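Local coordinates for DUF1896 domain-containing protein (Porphyromonas gingivalis, PDB 2APL) that is of unknown function but folds as a single all-helical chain of the DUF1896 family, at residues Thr77-Ser80 with Val81-Glu85; Gln109-Phe112 with Ala113-Leu117; Thr137-Leu140 with Leu141-Asn145. All coordinates share one frame; numbering follows the deposited sequence.

Contact 1 of 3, residues Thr77-Ser80 with Val81-Glu85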
loop_
_atom_site.group_PDB
_atom_site.type_symbol
_atom_site.label_atom_id
_atom_site.label_comp_id
_atom_site.label_asym_id
_atom_site.label_seq_id
_atom_site.Cartn_x
_atom_site.Cartn_y
_atom_site.Cartn_z
ATOM N N THR A 77 -0.104 -3.526 -6.965
ATOM C CA THR A 77 -0.513 -4.714 -7.714
ATOM C C THR A 77 -0.943 -4.325 -9.172
ATOM O O THR A 77 -0.541 -4.974 -10.167
ATOM C CB THR A 77 -1.669 -5.451 -6.990
ATOM O OG1 THR A 77 -1.209 -5.895 -5.729
ATOM C CG2 THR A 77 -2.136 -6.719 -7.784
ATOM N N LEU A 78 -1.706 -3.234 -9.283
ATOM C CA LEU A 78 -2.139 -2.743 -10.612
ATOM C C LEU A 78 -0.939 -2.280 -11.436
ATOM O O LEU A 78 -0.845 -2.602 -12.625
ATOM C CB LEU A 78 -3.150 -1.597 -10.448
ATOM C CG LEU A 78 -4.500 -2.072 -9.916
ATOM C CD1 LEU A 78 -5.306 -0.869 -9.456
ATOM C CD2 LEU A 78 -5.280 -2.867 -10.980
ATOM N N VAL A 79 -0.023 -1.557 -10.791
ATOM C CA VAL A 79 1.191 -1.053 -11.478
ATOM C C VAL A 79 1.992 -2.225 -12.040
ATOM O O VAL A 79 2.415 -2.207 -13.179
ATOM C CB VAL A 79 2.056 -0.158 -10.532
ATOM C CG1 VAL A 79 3.436 0.035 -11.071
ATOM C CG2 VAL A 79 1.389 1.192 -10.327
ATOM N N SER A 80 2.183 -3.254 -11.220
ATOM C CA SER A 80 2.918 -4.460 -11.619
ATOM C C SER A 80 2.227 -5.241 -12.761
ATOM O O SER A 80 2.875 -5.649 -13.743
ATOM C CB SER A 80 3.133 -5.361 -10.387
ATOM O OG SER A 80 3.676 -6.623 -10.763
ATOM N N VAL A 81 0.926 -5.447 -12.636
ATOM C CA VAL A 81 0.161 -6.070 -13.709
ATOM C C VAL A 81 0.376 -5.309 -14.999
ATOM O O VAL A 81 0.676 -5.920 -16.036
ATOM C CB VAL A 81 -1.338 -6.228 -13.406
ATOM C CG1 VAL A 81 -2.143 -6.585 -14.713
ATOM C CG2 VAL A 81 -1.532 -7.296 -12.410
ATOM N N LEU A 82 0.210 -3.991 -14.943
ATOM C CA LEU A 82 0.395 -3.110 -16.135
ATOM C C LEU A 82 1.798 -3.116 -16.718
ATOM O O LEU A 82 1.948 -3.136 -17.967
ATOM C CB LEU A 82 -0.091 -1.660 -15.869
ATOM C CG LEU A 82 -1.609 -1.438 -15.562
ATOM C CD1 LEU A 82 -1.762 -0.074 -14.887
ATOM C CD2 LEU A 82 -2.485 -1.553 -16.819
ATOM N N GLU A 83 2.821 -3.143 -15.849
ATOM C CA GLU A 83 4.211 -3.245 -16.292
ATOM C C GLU A 83 4.569 -4.624 -16.827
ATOM O O GLU A 83 5.305 -4.735 -17.815
ATOM C CB GLU A 83 5.176 -2.880 -15.161
ATOM C CG GLU A 83 4.957 -1.490 -14.579
ATOM C CD GLU A 83 5.993 -1.089 -13.569
ATOM O OE1 GLU A 83 6.334 0.112 -13.572
ATOM O OE2 GLU A 83 6.475 -1.954 -12.799
ATOM N N ARG A 84 4.070 -5.687 -16.196
ATOM C CA ARG A 84 4.474 -7.044 -16.594
ATOM C C ARG A 84 3.718 -7.572 -17.797
ATOM O O ARG A 84 4.272 -8.321 -18.610
ATOM C CB ARG A 84 4.321 -8.026 -15.435
ATOM C CG ARG A 84 5.418 -7.965 -14.355
ATOM C CD ARG A 84 4.995 -8.884 -13.224
ATOM N NE ARG A 84 6.083 -9.266 -12.331
ATOM C CZ ARG A 84 5.915 -9.891 -11.163
ATOM N NH1 ARG A 84 4.683 -10.211 -10.739
ATOM N NH2 ARG A 84 6.979 -10.194 -10.413
ATOM N N GLU A 85 2.458 -7.166 -17.912
ATOM C CA GLU A 85 1.545 -7.784 -18.843
ATOM C C GLU A 85 1.133 -6.861 -19.989
ATOM O O GLU A 85 0.653 -7.328 -21.010
ATOM C CB GLU A 85 0.293 -8.313 -18.094
ATOM C CG GLU A 85 0.593 -9.162 -16.834
ATOM C CD GLU A 85 1.468 -10.388 -17.102
ATOM O OE1 GLU A 85 1.318 -11.004 -18.162
ATOM O OE2 GLU A 85 2.319 -10.738 -16.254
#

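Contact 2 of 3, residues Gln109-Phe112 with Ala113-Leu117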
loop_
_atom_site.group_PDB
_atom_site.type_symbol
_atom_site.label_atom_id
_atom_site.label_comp_id
_atom_site.label_asym_id
_atom_site.label_seq_id
_atom_site.Cartn_x
_atom_site.Cartn_y
_atom_site.Cartn_z
ATOM N N GLN A 109 -12.396 -2.768 -8.850
ATOM C CA GLN A 109 -12.778 -2.938 -7.462
ATOM C C GLN A 109 -13.481 -4.268 -7.147
ATOM O O GLN A 109 -13.185 -4.920 -6.128
ATOM C CB GLN A 109 -13.689 -1.776 -7.038
ATOM C CG GLN A 109 -13.001 -0.414 -7.072
ATOM C CD GLN A 109 -13.920 0.689 -6.638
ATOM O OE1 GLN A 109 -15.067 0.709 -6.993
ATOM N NE2 GLN A 109 -13.400 1.637 -5.913
ATOM N N SER A 110 -14.430 -4.645 -7.998
ATOM C CA SER A 110 -15.249 -5.864 -7.807
ATOM C C SER A 110 -14.369 -7.110 -7.823
ATOM O O SER A 110 -14.715 -8.141 -7.198
ATOM C CB SER A 110 -16.343 -5.986 -8.876
ATOM O OG SER A 110 -15.831 -6.578 -10.064
ATOM N N VAL A 111 -13.248 -7.036 -8.561
ATOM C CA VAL A 111 -12.269 -8.115 -8.514
ATOM C C VAL A 111 -11.523 -8.139 -7.160
ATOM O O VAL A 111 -11.508 -9.193 -6.470
ATOM C CB VAL A 111 -11.257 -8.038 -9.728
ATOM C CG1 VAL A 111 -10.066 -8.967 -9.496
ATOM C CG2 VAL A 111 -11.958 -8.336 -11.051
ATOM N N PHE A 112 -10.890 -7.012 -6.751
ATOM C CA PHE A 112 -10.144 -6.990 -5.486
ATOM C C PHE A 112 -11.056 -7.399 -4.270
ATOM O O PHE A 112 -10.596 -8.035 -3.292
ATOM C CB PHE A 112 -9.562 -5.578 -5.226
ATOM C CG PHE A 112 -8.293 -5.254 -5.960
ATOM C CD1 PHE A 112 -7.101 -5.887 -5.638
ATOM C CD2 PHE A 112 -8.261 -4.218 -6.894
ATOM C CE1 PHE A 112 -5.869 -5.504 -6.251
ATOM C CE2 PHE A 112 -7.067 -3.853 -7.506
ATOM C CZ PHE A 112 -5.865 -4.502 -7.184
ATOM N N ALA A 113 -12.342 -7.022 -4.346
ATOM C CA ALA A 113 -13.277 -7.200 -3.225
ATOM C C ALA A 113 -13.584 -8.664 -2.872
ATOM O O ALA A 113 -14.071 -8.954 -1.762
ATOM C CB ALA A 113 -14.581 -6.443 -3.486
ATOM N N LYS A 114 -13.305 -9.567 -3.820
ATOM C CA LYS A 114 -13.509 -10.996 -3.632
ATOM C C LYS A 114 -12.423 -11.615 -2.767
ATOM O O LYS A 114 -12.581 -12.724 -2.321
ATOM C CB LYS A 114 -13.548 -11.729 -4.968
ATOM C CG LYS A 114 -14.786 -11.385 -5.793
ATOM C CD LYS A 114 -15.068 -12.410 -6.884
ATOM C CE LYS A 114 -14.004 -12.401 -7.973
ATOM N NZ LYS A 114 -14.423 -13.288 -9.089
ATOM N N TYR A 115 -11.322 -10.891 -2.547
ATOM C CA TYR A 115 -10.169 -11.424 -1.784
ATOM C C TYR A 115 -9.991 -10.753 -0.437
ATOM O O TYR A 115 -10.377 -9.604 -0.238
ATOM C CB TYR A 115 -8.889 -11.295 -2.624
ATOM C CG TYR A 115 -8.975 -12.015 -3.939
ATOM C CD1 TYR A 115 -8.546 -13.343 -4.039
ATOM C CD2 TYR A 115 -9.503 -11.390 -5.093
ATOM C CE1 TYR A 115 -8.623 -14.050 -5.249
ATOM C CE2 TYR A 115 -9.600 -12.095 -6.318
ATOM C CZ TYR A 115 -9.152 -13.423 -6.380
ATOM O OH TYR A 115 -9.217 -14.146 -7.554
ATOM N N ASP A 116 -9.423 -11.516 0.504
ATOM C CA ASP A 116 -9.067 -11.043 1.802
ATOM C C ASP A 116 -7.606 -10.578 1.738
ATOM O O ASP A 116 -6.662 -11.374 1.867
ATOM C CB ASP A 116 -9.285 -12.175 2.851
ATOM C CG ASP A 116 -9.179 -11.677 4.287
ATOM O OD1 ASP A 116 -9.142 -10.434 4.528
ATOM O OD2 ASP A 116 -9.126 -12.550 5.191
ATOM N N LEU A 117 -7.429 -9.281 1.519
ATOM C CA LEU A 117 -6.089 -8.722 1.258
ATOM C C LEU A 117 -5.236 -8.478 2.513
ATOM O O LEU A 117 -4.822 -7.343 2.825
ATOM C CB LEU A 117 -6.188 -7.479 0.360
ATOM C CG LEU A 117 -7.018 -7.683 -0.906
ATOM C CD1 LEU A 117 -7.226 -6.321 -1.667
ATOM C CD2 LEU A 117 -6.450 -8.798 -1.843
#

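Contact 3 of 3, residues Thr137-Leu140 with Leu141-Asn145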
loop_
_atom_site.group_PDB
_atom_site.type_symbol
_atom_site.label_atom_id
_atom_site.label_comp_id
_atom_site.label_asym_id
_atom_site.label_seq_id
_atom_site.Cartn_x
_atom_site.Cartn_y
_atom_site.Cartn_z
ATOM N N THR A 137 -9.343 -8.743 -16.666
ATOM C CA THR A 137 -10.176 -7.563 -16.603
ATOM C C THR A 137 -9.627 -6.408 -17.462
ATOM O O THR A 137 -10.367 -5.769 -18.225
ATOM C CB THR A 137 -10.347 -7.108 -15.123
ATOM O OG1 THR A 137 -10.995 -8.182 -14.380
ATOM C CG2 THR A 137 -11.168 -5.815 -15.024
ATOM N N ILE A 138 -8.353 -6.114 -17.311
ATOM C CA ILE A 138 -7.728 -5.081 -18.145
ATOM C C ILE A 138 -7.759 -5.418 -19.638
ATOM O O ILE A 138 -8.073 -4.550 -20.477
ATOM C CB ILE A 138 -6.294 -4.728 -17.627
ATOM C CG1 ILE A 138 -6.437 -4.121 -16.216
ATOM C CG2 ILE A 138 -5.550 -3.710 -18.562
ATOM C CD1 ILE A 138 -5.054 -4.138 -15.387
ATOM N N VAL A 139 -7.491 -6.675 -19.983
ATOM C CA VAL A 139 -7.714 -7.115 -21.380
ATOM C C VAL A 139 -9.142 -6.763 -21.838
ATOM O O VAL A 139 -9.334 -6.277 -22.944
ATOM C CB VAL A 139 -7.416 -8.635 -21.571
ATOM C CG1 VAL A 139 -7.889 -9.127 -22.941
ATOM C CG2 VAL A 139 -5.920 -8.885 -21.407
ATOM N N LEU A 140 -10.132 -6.991 -20.974
ATOM C CA LEU A 140 -11.500 -6.787 -21.396
ATOM C C LEU A 140 -11.744 -5.303 -21.552
ATOM O O LEU A 140 -12.464 -4.913 -22.481
ATOM C CB LEU A 140 -12.520 -7.372 -20.403
ATOM C CG LEU A 140 -12.614 -8.899 -20.530
ATOM C CD1 LEU A 140 -13.586 -9.489 -19.474
ATOM C CD2 LEU A 140 -12.982 -9.347 -21.925
ATOM N N LEU A 141 -11.211 -4.514 -20.613
ATOM C CA LEU A 141 -11.351 -3.041 -20.635
ATOM C C LEU A 141 -10.793 -2.476 -21.933
ATOM O O LEU A 141 -11.458 -1.683 -22.610
ATOM C CB LEU A 141 -10.675 -2.391 -19.405
ATOM C CG LEU A 141 -11.472 -2.402 -18.075
ATOM C CD1 LEU A 141 -10.524 -2.079 -16.866
ATOM C CD2 LEU A 141 -12.695 -1.438 -18.134
ATOM N N ILE A 142 -9.609 -2.923 -22.324
ATOM C CA ILE A 142 -9.004 -2.535 -23.621
ATOM C C ILE A 142 -9.819 -3.016 -24.851
ATOM O O ILE A 142 -10.101 -2.218 -25.755
ATOM C CB ILE A 142 -7.579 -3.081 -23.733
ATOM C CG1 ILE A 142 -6.695 -2.516 -22.588
ATOM C CG2 ILE A 142 -6.941 -2.772 -25.128
ATOM C CD1 ILE A 142 -5.256 -3.101 -22.577
ATOM N N GLU A 143 -10.195 -4.302 -24.882
ATOM C CA GLU A 143 -10.920 -4.851 -26.033
ATOM C C GLU A 143 -12.299 -4.203 -26.202
ATOM O O GLU A 143 -12.782 -4.034 -27.309
ATOM C CB GLU A 143 -11.111 -6.365 -25.882
ATOM C CG GLU A 143 -9.795 -7.215 -26.007
ATOM C CD GLU A 143 -10.036 -8.745 -25.852
ATOM O OE1 GLU A 143 -11.092 -9.169 -25.264
ATOM O OE2 GLU A 143 -9.149 -9.516 -26.300
ATOM N N SER A 144 -12.934 -3.831 -25.087
ATOM C CA SER A 144 -14.275 -3.231 -25.163
ATOM C C SER A 144 -14.220 -1.713 -25.369
ATOM O O SER A 144 -15.263 -1.059 -25.439
ATOM C CB SER A 144 -15.081 -3.540 -23.906
ATOM O OG SER A 144 -14.465 -2.980 -22.782
ATOM N N ASN A 145 -13.009 -1.182 -25.488
ATOM C CA ASN A 145 -12.760 0.249 -25.561
ATOM C C ASN A 145 -13.344 1.049 -24.366
ATOM O O ASN A 145 -13.858 2.160 -24.527
ATOM C CB ASN A 145 -13.205 0.803 -26.950
ATOM C CG ASN A 145 -12.534 2.122 -27.291
ATOM O OD1 ASN A 145 -11.406 2.396 -26.859
ATOM N ND2 ASN A 145 -13.230 2.960 -28.055
#

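Contact 1 of 3, residues Thr77-Ser80 with Val81-Glu85
Four successive i to i+4 bonds join Thr77-Ser80 to Val81-Glu85 as consecutive turns of one alpha-helix, running from Val81 N to Thr77 O at 2.9 Å through to Arg84 N to Ser80 O at 2.7 Å. The first of them is almost straight, with an N-H...O angle of 170°, whereas the last bends to 154°. Val79 and Glu83 run side by side on the flank that faces helix 94-103, Val79 on Ala99 and Glu83 on Pro95, and the methyl CG1 of Val79 lies 3.7 Å from the carboxylate carbon CD of Glu83. CG1 reaches that carboxylate because it is anti to the amide nitrogen (chi1 164°), while the Glu83 chain stays extended beyond CG. One position on, the Arg84 chain leads away past the hydroxyl of Ser80, its CD 3.6 Å from Ser80 OG, and the guanidinium sits obliquely to that oxygen. This is the amphipathic helix 74-85 of an all-helical fold. Its buried side carries Leu78, Val81 and Leu82: Leu78 packs on Ile108 of helix 106-112, and Val81 on Tyr131 and Thr135 of helix 126-143. The isobutyl group of Leu82 folds back over the preceding turn, with CG 3.3 Å from Leu78 O. At the end of the helix Glu85 OE2 is hydrogen-bonded to the hydroxyl of Tyr131.

Contact 2 of 3, residues Gln109-Phe112 with Ala113-Leu117
Three backbone hydrogen bonds carry Gln109-Phe112 into Ala113-Leu117 as helix 106-112 gives way to loop. Ala113 N bonds to Gln109 O at 2.9 Å in the i to i+4 pattern, approaching nearly along the C=O axis. The next two bonds span only three residues: Lys114 N reaches Val111 O at 3.2 Å, and Tyr115 N reaches Phe112 O at 3.0 Å, closing a type I beta turn from Phe112 to Tyr115. In both of these the donor stands well above the carbonyl plane, 55° out of it at Val111 O, as is usual for i to i+3 bonds at a tightened helix end. The Tyr115 ring then turns an edge to the same two carbonyls, with CD2 3.3 Å from Val111 O; a chi1 of -58°, which sets CG anti to the residue's own carbonyl carbon, brings its flank there. Farther out, Tyr115 OH and Lys114 NZ both find Glu133, the first by a hydrogen bond and the second by a salt bridge, so one carboxylate ties the turn to helix 126-143. Across the turn the apolar contact is between Leu117 and Phe112: the side chains cross at about a right angle, CD1 to CD1 at 4.0 Å, Leu117 meeting the ring obliquely. On the helix side of the turn, Val111 and Phe112 rest on Leu134 of helix 126-143, while Phe112 and Leu117 both touch Arg74 of helix 74-85.

Contact 3 of 3, residues Thr137-Leu140 with Leu141-Asn145
Backbone bonds from Leu141, Ile142, Glu143 and Ser144 back to Thr137, Ile138, Val139 and Leu140 carry regular alpha-helix through the last two turns. The bond from Ile142 N to Ile138 O, 2.9 Å, is nearly straight at 173°. Leu140 O is gripped twice, by Ser144 N at 2.9 Å and by Ser144 OG at 2.8 Å, the two donors arriving from opposite faces of its carbonyl plane. The hydroxyl gets there by sitting between its own amide nitrogen and carbonyl carbon (chi1 62°), which folds it back onto the helix. Among the apolar contacts, Ile138 CG2 meets Ile142 CD1 at 4.1 Å as the two side chains cross obliquely, one turn apart; both also pack on Phe86. Beside them the extended Glu143 lies along Val139, its OE2 3.6 Å from Val139 CG1, and the other oxygen, OE1, comes within 3.8 Å of Leu140 CD2. These are van der Waals contacts, with the carboxylate laid against methyl groups at the exposed side of the helix. Leu141 is buried and touches Leu147 in the chain that follows. Past Ser144 the backbone of Asn145 swings to positive phi (56°), and Asn145 N bonds back to Ile142 O at 3.1 Å, one of the two bonds into the last turn that, with this positive phi, make a Schellman motif at the C-terminal end of helix 126-143.

The three contacts come in series along the chain, on the C-terminal part of helix 74-85, at the end of helix 106-112 and at the end of helix 126-143, and their centres lie about 15 to 19 Å apart. Each pair touches directly. Contact 1 meets contact 2 where Leu78 CG packs on Phe112 CZ at 3.9 Å, and contact 3 where Val81 CG1 and Leu82 CD2 both lie 3.9 Å from Ile138 CD1. Contacts 2 and 3 meet through Val111 and Thr137. The three helices thus pack against one another, largely through apolar side chains, each contact running to the C-terminal end of its helix.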